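Long-range contacts in RagA protein (PDB 6SLN), which probably imports substrates across the outer membrane as a beta-barrel receptor of the TonB-dependent family: residues K454-G463 with S498-K508; P485-D496 with G530-E541. All blocks are in the same frame, centred on the assembly; numbering follows the deposited sequence.

Contact 1 of 2, residues K454-G463 with S498-K508; sequences KGLTLKAQAG and SKSFTNTAEYK. With 3PE (1,2-Distearoyl-sn-glycerophosphoethanolamine), chain G; LMT (dodecyl-beta-D-maltoside), chain H.
F501 lies against A462, its CD2 3.6 Å from the CB of A462, in the closely packed half of this antiparallel pair. The ring is also bordered by amphiphiles: a 3PE acyl chain passes over one face, with C23 above the ring centre, while F501 CZ lies 3.9 Å from C3 of the detergent LMT. A step further along, N503 turns its amide back across the pair (CG anti to the carbonyl carbon, chi1 -67°), which brings OD1 to 3.4 Å from A460 CB. Its ND2 lies beside C35 of the other acyl chain and makes a weak hydrogen bond to H523. A460 CB touches, at C29, the same acyl chain that crosses F501, and L458 CD2 then meets A505 CB at 3.6 Å. On the other face T457, K459 and Q461 stand beside E506, T504 and T502, with looser side-chain packing; there K459 CB approaches T504 OG1 at 3.7 Å, and T502 OG1 is bonded to E524. Paired backbone bonds run from T457 with E506 to G463 with S500. Beyond T457 the ladder slackens toward the exposed end: K508 N to G455 O is a weak bond of 3.4 Å, and Y507 offers L456 N and K454 O only the edge of its ring, with CE1 3.5 Å from K454 O. A mostly apolar, lipid-clad face, with N503 as its polar exception, alternating with polar residues on the other is characteristic of neighbouring strands in a transmembrane outer-membrane beta-barrel, where the lipid-clad face looks into the bilayer.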
loop_
_atom_site.group_PDB
_atom_site.type_symbol
_atom_site.label_atom_id
_atom_site.label_comp_id
_atom_site.label_asym_id
_atom_site.label_seq_id
_atom_site.Cartn_x
_atom_site.Cartn_y
_atom_site.Cartn_z
ATOM N N LYS A 454 -2.892 24.778 -49.127
ATOM C CA LYS A 454 -1.796 24.028 -49.736
ATOM C C LYS A 454 -0.492 24.350 -49.028
ATOM O O LYS A 454 -0.202 25.513 -48.740
ATOM C CB LYS A 454 -1.670 24.346 -51.223
ATOM C CG LYS A 454 -0.689 23.425 -51.958
ATOM C CD LYS A 454 0.633 24.125 -52.310
ATOM C CE LYS A 454 1.522 23.247 -53.206
ATOM N NZ LYS A 454 2.893 23.079 -52.632
ATOM N N GLY A 455 0.285 23.314 -48.739
ATOM C CA GLY A 455 1.538 23.427 -48.004
ATOM C C GLY A 455 1.405 23.388 -46.493
ATOM O O GLY A 455 2.242 22.792 -45.809
ATOM N N LEU A 456 0.353 24.008 -45.960
ATOM C CA LEU A 456 0.157 24.111 -44.518
ATOM C C LEU A 456 -0.314 22.786 -43.920
ATOM O O LEU A 456 -1.351 22.249 -44.321
ATOM C CB LEU A 456 -0.850 25.210 -44.203
ATOM C CG LEU A 456 -1.012 25.376 -42.698
ATOM C CD1 LEU A 456 0.359 25.502 -42.053
ATOM C CD2 LEU A 456 -1.874 26.577 -42.371
ATOM N N THR A 457 0.426 22.280 -42.934
ATOM C CA THR A 457 0.028 21.098 -42.180
ATOM C C THR A 457 0.145 21.410 -40.694
ATOM O O THR A 457 1.200 21.862 -40.234
ATOM C CB THR A 457 0.888 19.893 -42.555
ATOM O OG1 THR A 457 0.781 19.669 -43.963
ATOM C CG2 THR A 457 0.416 18.645 -41.822
ATOM N N LEU A 458 -0.944 21.194 -39.951
ATOM C CA LEU A 458 -0.995 21.407 -38.506
ATOM C C LEU A 458 -1.210 20.052 -37.848
ATOM O O LEU A 458 -2.289 19.468 -37.979
ATOM C CB LEU A 458 -2.124 22.363 -38.127
ATOM C CG LEU A 458 -2.378 23.522 -39.084
ATOM C CD1 LEU A 458 -3.585 24.304 -38.648
ATOM C CD2 LEU A 458 -1.171 24.421 -39.117
ATOM N N LYS A 459 -0.203 19.555 -37.138
ATOM C CA LYS A 459 -0.305 18.258 -36.485
ATOM C C LYS A 459 -0.437 18.439 -34.982
ATOM O O LYS A 459 0.465 18.977 -34.331
ATOM C CB LYS A 459 0.890 17.369 -36.807
ATOM C CG LYS A 459 0.626 15.925 -36.443
ATOM C CD LYS A 459 1.582 14.983 -37.159
ATOM C CE LYS A 459 2.041 13.848 -36.244
ATOM N NZ LYS A 459 2.901 12.877 -36.979
ATOM N N ALA A 460 -1.560 17.981 -34.442
ATOM C CA ALA A 460 -1.743 17.835 -33.010
ATOM C C ALA A 460 -1.561 16.361 -32.658
ATOM O O ALA A 460 -2.125 15.486 -33.322
ATOM C CB ALA A 460 -3.126 18.333 -32.583
ATOM N N GLN A 461 -0.764 16.087 -31.629
ATOM C CA GLN A 461 -0.490 14.721 -31.213
ATOM C C GLN A 461 -0.423 14.672 -29.693
ATOM O O GLN A 461 0.136 15.568 -29.054
ATOM C CB GLN A 461 0.807 14.189 -31.841
ATOM C CG GLN A 461 1.277 12.875 -31.230
ATOM C CD GLN A 461 1.979 11.972 -32.220
ATOM O OE1 GLN A 461 1.429 10.949 -32.637
ATOM N NE2 GLN A 461 3.204 12.334 -32.594
ATOM N N ALA A 462 -1.017 13.636 -29.112
ATOM C CA ALA A 462 -1.139 13.599 -27.668
ATOM C C ALA A 462 -1.151 12.145 -27.246
ATOM O O ALA A 462 -1.694 11.287 -27.950
ATOM C CB ALA A 462 -2.401 14.338 -27.179
ATOM N N GLY A 463 -0.540 11.876 -26.104
ATOM C CA GLY A 463 -0.441 10.520 -25.614
ATOM C C GLY A 463 -0.190 10.502 -24.127
ATOM O O GLY A 463 0.358 11.452 -23.558
ATOM N N SER A 498 3.044 9.315 -17.726
ATOM C CA SER A 498 3.857 10.239 -18.506
ATOM C C SER A 498 2.993 10.755 -19.652
ATOM O O SER A 498 2.650 9.999 -20.572
ATOM C CB SER A 498 5.146 9.574 -18.986
ATOM O OG SER A 498 4.903 8.299 -19.537
ATOM N N LYS A 499 2.586 12.023 -19.554
ATOM C CA LYS A 499 1.765 12.671 -20.566
ATOM C C LYS A 499 2.638 13.455 -21.526
ATOM O O LYS A 499 3.724 13.924 -21.174
ATOM C CB LYS A 499 0.736 13.618 -19.948
ATOM C CG LYS A 499 -0.193 12.999 -18.937
ATOM C CD LYS A 499 -0.972 14.075 -18.216
ATOM C CE LYS A 499 -1.135 13.734 -16.743
ATOM N NZ LYS A 499 -1.731 14.882 -16.006
ATOM N N SER A 500 2.141 13.618 -22.745
ATOM C CA SER A 500 2.943 14.294 -23.748
ATOM C C SER A 500 2.050 14.866 -24.837
ATOM O O SER A 500 1.212 14.149 -25.400
ATOM C CB SER A 500 3.959 13.333 -24.347
ATOM O OG SER A 500 4.349 13.713 -25.663
ATOM N N PHE A 501 2.244 16.153 -25.146
ATOM C CA PHE A 501 1.543 16.816 -26.231
ATOM C C PHE A 501 2.550 17.531 -27.118
ATOM O O PHE A 501 3.428 18.237 -26.615
ATOM C CB PHE A 501 0.512 17.812 -25.705
ATOM C CG PHE A 501 -0.263 17.312 -24.528
ATOM C CD1 PHE A 501 0.266 17.409 -23.256
ATOM C CD2 PHE A 501 -1.523 16.766 -24.688
ATOM C CE1 PHE A 501 -0.423 16.959 -22.174
ATOM C CE2 PHE A 501 -2.226 16.325 -23.601
ATOM C CZ PHE A 501 -1.670 16.416 -22.338
ATOM N N THR A 502 2.407 17.356 -28.434
ATOM C CA THR A 502 3.254 18.001 -29.424
ATOM C C THR A 502 2.379 18.609 -30.508
ATOM O O THR A 502 1.564 17.910 -31.118
ATOM C CB THR A 502 4.246 17.023 -30.055
ATOM O OG1 THR A 502 5.113 16.505 -29.041
ATOM C CG2 THR A 502 5.084 17.744 -31.121
ATOM N N ASN A 503 2.572 19.900 -30.765
ATOM C CA ASN A 503 1.711 20.653 -31.663
ATOM C C ASN A 503 2.582 21.447 -32.624
ATOM O O ASN A 503 3.379 22.288 -32.194
ATOM C CB ASN A 503 0.780 21.564 -30.858
ATOM C CG ASN A 503 -0.215 20.772 -30.036
ATOM O OD1 ASN A 503 -1.046 20.051 -30.589
ATOM N ND2 ASN A 503 -0.121 20.876 -28.714
ATOM N N THR A 504 2.441 21.174 -33.921
ATOM C CA THR A 504 3.348 21.732 -34.910
ATOM C C THR A 504 2.586 22.244 -36.116
ATOM O O THR A 504 1.624 21.624 -36.572
ATOM C CB THR A 504 4.379 20.697 -35.393
ATOM O OG1 THR A 504 3.702 19.588 -36.002
ATOM C CG2 THR A 504 5.234 20.210 -34.232
ATOM N N ALA A 505 3.059 23.362 -36.648
ATOM C CA ALA A 505 2.549 23.933 -37.884
ATOM C C ALA A 505 3.703 23.966 -38.871
ATOM O O ALA A 505 4.771 24.502 -38.559
ATOM C CB ALA A 505 1.980 25.330 -37.651
ATOM N N GLU A 506 3.507 23.352 -40.035
ATOM C CA GLU A 506 4.537 23.273 -41.059
ATOM C C GLU A 506 3.993 23.893 -42.334
ATOM O O GLU A 506 2.905 23.527 -42.790
ATOM C CB GLU A 506 4.984 21.825 -41.325
ATOM C CG GLU A 506 6.117 21.719 -42.344
ATOM C CD GLU A 506 6.397 20.295 -42.791
ATOM O OE1 GLU A 506 5.615 19.766 -43.612
ATOM O OE2 GLU A 506 7.405 19.712 -42.330
ATOM N N TYR A 507 4.746 24.830 -42.897
ATOM C CA TYR A 507 4.390 25.462 -44.155
ATOM C C TYR A 507 5.515 25.222 -45.147
ATOM O O TYR A 507 6.649 25.655 -44.919
ATOM C CB TYR A 507 4.138 26.954 -43.965
ATOM C CG TYR A 507 3.534 27.611 -45.174
ATOM C CD1 TYR A 507 2.545 26.972 -45.904
ATOM C CD2 TYR A 507 3.961 28.869 -45.599
ATOM C CE1 TYR A 507 1.995 27.566 -47.018
ATOM C CE2 TYR A 507 3.416 29.465 -46.708
ATOM C CZ TYR A 507 2.432 28.805 -47.414
ATOM O OH TYR A 507 1.872 29.377 -48.525
ATOM N N LYS A 508 5.207 24.491 -46.214
ATOM C CA LYS A 508 6.092 24.302 -47.353
ATOM C C LYS A 508 5.549 25.134 -48.503
ATOM O O LYS A 508 4.351 25.077 -48.801
ATOM C CB LYS A 508 6.157 22.832 -47.776
ATOM C CG LYS A 508 6.888 21.907 -46.825
ATOM C CD LYS A 508 7.058 20.512 -47.426
ATOM C CE LYS A 508 5.842 19.627 -47.158
ATOM N NZ LYS A 508 5.907 18.948 -45.827
HETATM C C1 3PE G . 1.172 23.980 -19.262
HETATM C C2 3PE G . 0.569 23.680 -20.618
HETATM C C3 3PE G . 1.450 24.310 -21.713
HETATM O O31 3PE G . 0.862 24.154 -22.977
HETATM O O32 3PE G . 0.977 26.357 -23.384
HETATM C C31 3PE G . 0.489 25.319 -23.672
HETATM C C32 3PE G . -0.566 25.256 -24.793
HETATM C C33 3PE G . 0.023 25.346 -26.204
HETATM C C34 3PE G . -1.100 25.509 -27.234
HETATM C C35 3PE G . -1.396 24.211 -27.998
HETATM C C36 3PE G . -1.703 24.529 -29.464
HETATM C C37 3PE G . -2.644 23.490 -30.086
HETATM C C38 3PE G . -2.882 23.847 -31.558
HETATM C C39 3PE G . -3.644 22.720 -32.243
HETATM C C3A 3PE G . -3.528 22.842 -33.761
HETATM C C3B 3PE G . -3.684 21.462 -34.405
HETATM O O21 3PE G . 0.502 22.273 -20.663
HETATM O O22 3PE G . -1.610 21.525 -20.632
HETATM C C21 3PE G . -0.647 21.740 -21.276
HETATM C C22 3PE G . -0.674 21.410 -22.772
HETATM C C23 3PE G . -2.025 20.826 -23.200
HETATM C C24 3PE G . -2.365 21.408 -24.576
HETATM C C25 3PE G . -2.648 20.331 -25.627
HETATM C C26 3PE G . -3.485 20.930 -26.769
HETATM C C27 3PE G . -4.013 19.809 -27.667
HETATM C C28 3PE G . -4.849 20.359 -28.828
HETATM C C29 3PE G . -5.277 19.232 -29.782
HETATM C C2A 3PE G . -6.682 19.462 -30.355
HETATM C C2B 3PE G . -6.814 19.112 -31.853
HETATM C C2C 3PE G . -8.173 18.428 -32.119
HETATM C C2D 3PE G . -8.452 18.120 -33.605
HETATM C C1B LMT H . 0.313 21.394 -13.159
HETATM C C2B LMT H . 0.497 20.098 -12.265
HETATM C C3B LMT H . 0.436 20.391 -10.746
HETATM C C4B LMT H . 1.354 21.596 -10.460
HETATM C C5B LMT H . 0.629 22.743 -11.182
HETATM C C6B LMT H . 1.056 24.122 -10.657
HETATM O O1B LMT H . -0.996 21.534 -13.655
HETATM O O2B LMT H . -0.431 19.143 -12.625
HETATM O O3B LMT H . 0.708 19.287 -9.977
HETATM O "O4'" LMT H . 1.489 21.844 -9.111
HETATM O O5B LMT H . 0.782 22.609 -12.588
HETATM O O6B LMT H . -0.058 24.874 -10.298
HETATM C "C1'" LMT H . -3.397 20.675 -16.758
HETATM C "C2'" LMT H . -2.013 20.006 -16.906
HETATM C "C3'" LMT H . -1.387 20.100 -15.503
HETATM C "C4'" LMT H . -1.157 21.562 -15.067
HETATM C "C5'" LMT H . -2.402 22.460 -15.433
HETATM C "C6'" LMT H . -2.069 23.948 -15.551
HETATM O "O1'" LMT H . -4.305 20.467 -17.802
HETATM O "O2'" LMT H . -2.100 18.663 -17.223
HETATM O "O3'" LMT H . -0.222 19.368 -15.432
HETATM O "O5'" LMT H . -3.169 22.084 -16.593
HETATM O "O6'" LMT H . -0.708 24.145 -15.261
HETATM C C1 LMT H . -3.908 19.911 -19.067
HETATM C C2 LMT H . -5.070 19.060 -19.552
HETATM C C3 LMT H . -4.806 18.139 -20.718
HETATM C C4 LMT H . -6.062 17.968 -21.569
HETATM C C5 LMT H . -5.734 18.022 -23.042
HETATM C C6 LMT H . -6.450 16.995 -23.889
HETATM C C7 LMT H . -5.781 16.940 -25.247
HETATM C C8 LMT H . -6.478 16.011 -26.220
HETATM C C9 LMT H . -5.741 15.959 -27.546
HETATM C C10 LMT H . -6.438 15.111 -28.595
HETATM C C11 LMT H . -5.511 14.882 -29.772
HETATM C C12 LMT H . -6.188 14.293 -30.972
#

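Contact 2 of 2, residues P485-D496 with G530-E541; sequences PLGERRERAYRD and GDVIGASSKGFE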
loop_
_atom_site.group_PDB
_atom_site.type_symbol
_atom_site.label_atom_id
_atom_site.label_comp_id
_atom_site.label_asym_id
_atom_site.label_seq_id
_atom_site.Cartn_x
_atom_site.Cartn_y
_atom_site.Cartn_z
ATOM N N PRO A 485 10.600 -18.527 12.774
ATOM C CA PRO A 485 9.514 -19.202 12.050
ATOM C C PRO A 485 8.394 -18.265 11.649
ATOM O O PRO A 485 7.513 -18.671 10.880
ATOM C CB PRO A 485 9.021 -20.239 13.058
ATOM C CG PRO A 485 9.278 -19.601 14.383
ATOM C CD PRO A 485 10.531 -18.757 14.226
ATOM N N LEU A 486 8.403 -17.033 12.146
ATOM C CA LEU A 486 7.363 -16.077 11.801
ATOM C C LEU A 486 7.582 -15.616 10.369
ATOM O O LEU A 486 8.712 -15.349 9.965
ATOM C CB LEU A 486 7.387 -14.901 12.775
ATOM C CG LEU A 486 7.165 -15.426 14.200
ATOM C CD1 LEU A 486 7.090 -14.313 15.255
ATOM C CD2 LEU A 486 5.924 -16.307 14.207
ATOM N N GLY A 487 6.524 -15.562 9.599
ATOM C CA GLY A 487 6.641 -15.160 8.218
ATOM C C GLY A 487 6.378 -13.666 8.031
ATOM O O GLY A 487 5.894 -12.962 8.922
ATOM N N GLU A 488 6.719 -13.183 6.839
ATOM C CA GLU A 488 6.604 -11.773 6.513
ATOM C C GLU A 488 6.072 -11.635 5.092
ATOM O O GLU A 488 6.187 -12.535 4.256
ATOM C CB GLU A 488 7.961 -11.038 6.671
ATOM C CG GLU A 488 8.805 -11.551 7.861
ATOM C CD GLU A 488 9.957 -10.619 8.268
ATOM O OE1 GLU A 488 10.321 -9.712 7.487
ATOM O OE2 GLU A 488 10.508 -10.805 9.379
ATOM N N ARG A 489 5.515 -10.475 4.811
ATOM C CA ARG A 489 4.959 -10.249 3.493
ATOM C C ARG A 489 5.025 -8.759 3.227
ATOM O O ARG A 489 4.837 -7.961 4.148
ATOM C CB ARG A 489 3.522 -10.751 3.427
ATOM C CG ARG A 489 2.863 -10.500 2.100
ATOM C CD ARG A 489 1.492 -11.117 2.047
ATOM N NE ARG A 489 0.961 -11.141 0.692
ATOM C CZ ARG A 489 -0.180 -11.736 0.362
ATOM N NH1 ARG A 489 -0.895 -12.352 1.301
ATOM N NH2 ARG A 489 -0.610 -11.706 -0.895
ATOM N N ARG A 490 5.311 -8.390 1.978
ATOM C CA ARG A 490 5.383 -6.987 1.580
ATOM C C ARG A 490 4.656 -6.835 0.255
ATOM O O ARG A 490 4.828 -7.652 -0.654
ATOM C CB ARG A 490 6.846 -6.491 1.474
ATOM C CG ARG A 490 7.050 -5.172 0.701
ATOM C CD ARG A 490 8.204 -4.322 1.265
ATOM N NE ARG A 490 9.425 -5.084 1.492
ATOM C CZ ARG A 490 10.152 -5.669 0.535
ATOM N NH1 ARG A 490 9.790 -5.586 -0.742
ATOM N NH2 ARG A 490 11.247 -6.359 0.855
ATOM N N GLU A 491 3.812 -5.816 0.166
ATOM C CA GLU A 491 3.058 -5.538 -1.044
ATOM C C GLU A 491 3.296 -4.097 -1.476
ATOM O O GLU A 491 3.315 -3.171 -0.646
ATOM C CB GLU A 491 1.561 -5.772 -0.829
ATOM C CG GLU A 491 1.245 -7.139 -0.348
ATOM C CD GLU A 491 1.100 -8.116 -1.483
ATOM O OE1 GLU A 491 0.840 -7.674 -2.618
ATOM O OE2 GLU A 491 1.237 -9.332 -1.231
ATOM N N ARG A 492 3.437 -3.902 -2.780
ATOM C CA ARG A 492 3.808 -2.603 -3.302
ATOM C C ARG A 492 2.953 -2.277 -4.504
ATOM O O ARG A 492 2.566 -3.167 -5.274
ATOM C CB ARG A 492 5.281 -2.561 -3.718
ATOM C CG ARG A 492 6.207 -2.163 -2.607
ATOM C CD ARG A 492 7.578 -2.495 -3.003
ATOM N NE ARG A 492 8.529 -2.246 -1.930
ATOM C CZ ARG A 492 9.791 -2.653 -1.981
ATOM N NH1 ARG A 492 10.207 -3.316 -3.048
ATOM N NH2 ARG A 492 10.622 -2.395 -0.981
ATOM N N ALA A 493 2.708 -0.982 -4.687
ATOM C CA ALA A 493 1.947 -0.497 -5.828
ATOM C C ALA A 493 2.680 0.695 -6.398
ATOM O O ALA A 493 2.912 1.673 -5.683
ATOM C CB ALA A 493 0.522 -0.118 -5.423
ATOM N N TYR A 494 3.054 0.599 -7.674
ATOM C CA TYR A 494 3.795 1.623 -8.402
ATOM C C TYR A 494 2.888 2.198 -9.471
ATOM O O TYR A 494 2.122 1.448 -10.099
ATOM C CB TYR A 494 5.041 1.042 -9.111
ATOM C CG TYR A 494 6.102 0.365 -8.259
ATOM C CD1 TYR A 494 5.941 -0.939 -7.798
ATOM C CD2 TYR A 494 7.299 1.011 -7.976
ATOM C CE1 TYR A 494 6.934 -1.556 -7.035
ATOM C CE2 TYR A 494 8.290 0.402 -7.226
ATOM C CZ TYR A 494 8.105 -0.872 -6.754
ATOM O OH TYR A 494 9.096 -1.452 -6.000
ATOM N N ARG A 495 3.024 3.505 -9.727
ATOM C CA ARG A 495 2.262 4.178 -10.777
ATOM C C ARG A 495 3.124 5.174 -11.533
ATOM O O ARG A 495 3.768 6.028 -10.918
ATOM C CB ARG A 495 1.060 4.912 -10.193
ATOM C CG ARG A 495 0.310 5.717 -11.213
ATOM C CD ARG A 495 -1.048 6.090 -10.698
ATOM N NE ARG A 495 -1.987 5.005 -10.911
ATOM C CZ ARG A 495 -3.287 5.080 -10.664
ATOM N NH1 ARG A 495 -3.835 6.201 -10.206
ATOM N NH2 ARG A 495 -4.035 4.030 -10.910
ATOM N N ASP A 496 3.113 5.091 -12.862
ATOM C CA ASP A 496 3.784 6.072 -13.710
ATOM C C ASP A 496 2.793 6.592 -14.731
ATOM O O ASP A 496 2.228 5.811 -15.509
ATOM C CB ASP A 496 4.986 5.477 -14.445
ATOM C CG ASP A 496 6.060 5.023 -13.513
ATOM O OD1 ASP A 496 6.244 5.659 -12.462
ATOM O OD2 ASP A 496 6.716 4.014 -13.824
ATOM N N GLY A 530 4.857 10.162 -10.849
ATOM C CA GLY A 530 5.087 8.773 -10.491
ATOM C C GLY A 530 5.137 8.618 -8.991
ATOM O O GLY A 530 5.605 9.510 -8.269
ATOM N N ASP A 531 4.647 7.476 -8.506
ATOM C CA ASP A 531 4.793 7.203 -7.085
ATOM C C ASP A 531 4.941 5.712 -6.851
ATOM O O ASP A 531 4.848 4.897 -7.771
ATOM C CB ASP A 531 3.623 7.775 -6.269
ATOM C CG ASP A 531 2.318 7.026 -6.484
ATOM O OD1 ASP A 531 2.170 6.326 -7.503
ATOM O OD2 ASP A 531 1.418 7.161 -5.633
ATOM N N VAL A 532 5.215 5.373 -5.598
ATOM C CA VAL A 532 5.157 3.998 -5.135
ATOM C C VAL A 532 4.695 4.049 -3.687
ATOM O O VAL A 532 5.021 4.984 -2.949
ATOM C CB VAL A 532 6.527 3.262 -5.303
ATOM C CG1 VAL A 532 7.684 4.076 -4.727
ATOM C CG2 VAL A 532 6.521 1.876 -4.653
ATOM N N ILE A 533 3.910 3.052 -3.296
ATOM C CA ILE A 533 3.535 2.830 -1.906
ATOM C C ILE A 533 3.736 1.359 -1.612
ATOM O O ILE A 533 3.670 0.502 -2.505
ATOM C CB ILE A 533 2.080 3.221 -1.583
ATOM C CG1 ILE A 533 1.109 2.278 -2.316
ATOM C CG2 ILE A 533 1.837 4.672 -1.914
ATOM C CD1 ILE A 533 -0.381 2.640 -2.152
ATOM N N GLY A 534 3.995 1.070 -0.350
ATOM C CA GLY A 534 4.280 -0.291 0.005
ATOM C C GLY A 534 3.933 -0.498 1.449
ATOM O O GLY A 534 4.197 0.371 2.277
ATOM N N ALA A 535 3.321 -1.629 1.761
ATOM C CA ALA A 535 3.091 -2.028 3.137
ATOM C C ALA A 535 3.665 -3.415 3.357
ATOM O O ALA A 535 3.829 -4.205 2.418
ATOM C CB ALA A 535 1.603 -2.049 3.490
ATOM N N SER A 536 3.916 -3.716 4.624
ATOM C CA SER A 536 4.522 -4.979 4.973
ATOM C C SER A 536 4.075 -5.378 6.372
ATOM O O SER A 536 3.761 -4.538 7.217
ATOM C CB SER A 536 6.052 -4.914 4.858
ATOM O OG SER A 536 6.644 -4.704 6.125
ATOM N N SER A 537 4.025 -6.681 6.584
ATOM C CA SER A 537 3.486 -7.246 7.799
ATOM C C SER A 537 4.403 -8.384 8.152
ATOM O O SER A 537 5.057 -8.968 7.276
ATOM C CB SER A 537 2.051 -7.746 7.593
ATOM O OG SER A 537 1.108 -6.688 7.607
ATOM N N LYS A 538 4.462 -8.709 9.431
ATOM C CA LYS A 538 5.237 -9.886 9.769
ATOM C C LYS A 538 4.631 -10.597 10.970
ATOM O O LYS A 538 3.667 -10.131 11.590
ATOM C CB LYS A 538 6.710 -9.523 9.999
ATOM C CG LYS A 538 6.953 -8.351 10.888
ATOM C CD LYS A 538 8.423 -8.071 10.961
ATOM C CE LYS A 538 8.667 -6.850 11.841
ATOM N NZ LYS A 538 10.036 -6.267 11.711
ATOM N N GLY A 539 5.215 -11.756 11.272
ATOM C CA GLY A 539 4.784 -12.556 12.388
ATOM C C GLY A 539 3.672 -13.517 12.071
ATOM O O GLY A 539 3.008 -13.988 13.005
ATOM N N PHE A 540 3.428 -13.792 10.785
ATOM C CA PHE A 540 2.503 -14.843 10.383
ATOM C C PHE A 540 2.993 -16.185 10.904
ATOM O O PHE A 540 4.195 -16.455 10.924
ATOM C CB PHE A 540 2.395 -14.891 8.857
ATOM C CG PHE A 540 2.064 -13.565 8.222
ATOM C CD1 PHE A 540 0.821 -12.977 8.421
ATOM C CD2 PHE A 540 3.000 -12.893 7.438
ATOM C CE1 PHE A 540 0.506 -11.756 7.841
ATOM C CE2 PHE A 540 2.692 -11.667 6.851
ATOM C CZ PHE A 540 1.438 -11.101 7.055
ATOM N N GLU A 541 2.067 -17.036 11.338
ATOM C CA GLU A 541 2.436 -18.375 11.787
ATOM C C GLU A 541 1.891 -19.449 10.872
ATOM O O GLU A 541 2.022 -20.640 11.175
ATOM C CB GLU A 541 1.985 -18.621 13.226
ATOM C CG GLU A 541 2.916 -17.990 14.222
ATOM C CD GLU A 541 2.314 -17.767 15.592
ATOM O OE1 GLU A 541 2.748 -16.818 16.281
ATOM O OE2 GLU A 541 1.430 -18.548 15.998
HETATM O O HOH W 1 1.107 3.755 -6.650
#
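F540 turns the edge of its ring to the backbone of G487-R489: CD2 is 3.3 Å from G487 O and CE2 3.6 Å from R489 CB, while the backbone N atoms of E488 and R489 lie in the ring plane at its edge. CG anti to the carbonyl carbon (chi1 -53°) sets the ring with its edge to this backbone, and M546 touches it from a loop. L486 grips the same end of the ladder. Its CB rests on G539 CA at 3.5 Å, and its CD2 runs beside E541 CG; E541 OE1 in turn is bridged to K552. G539 and F540 both face G487, forming a G1 beta bulge in which G487 O accepts F540 N at 3.2 Å and, weakly, G539 N. From R489 with S537 to R495 with D531 the strands pair regularly as part of the barrel wall. In that stretch V532 places CG2, anti to its backbone N, over one face of Y494, 3.6 Å from the ring centroid and 20° off the normal, a CH-pi contact offset toward the rim; R563 of strand 561-580 packs on V532. On the face opposite Y494 and V532, A493 packs against A493 of the second subunit, and D531 OD2 forms a salt bridge to that subunit's R470.

From the N terminus the chain enters contact 1 at 454-463, continues up strand 456-475, turns through a loop and passes through residues 485-496 of contact 2, which lead into strand 487-510. The same strand then reaches 498-508, closing contact 1 over 34 intervening residues. After the turn before strand 515-540, residues 530-541 close contact 2 over 33 residues. The two closures therefore cross rather than nest. Strand 487-510 serves both, pairing near its C-terminal end with the strand before it and near its N-terminal end with the strand after it. The centres of contacts 1 and 2 lie about 44 Å apart, and together they tie three consecutive barrel strands: contact 1 beside bound lipid, contact 2 at the interface with the second subunit.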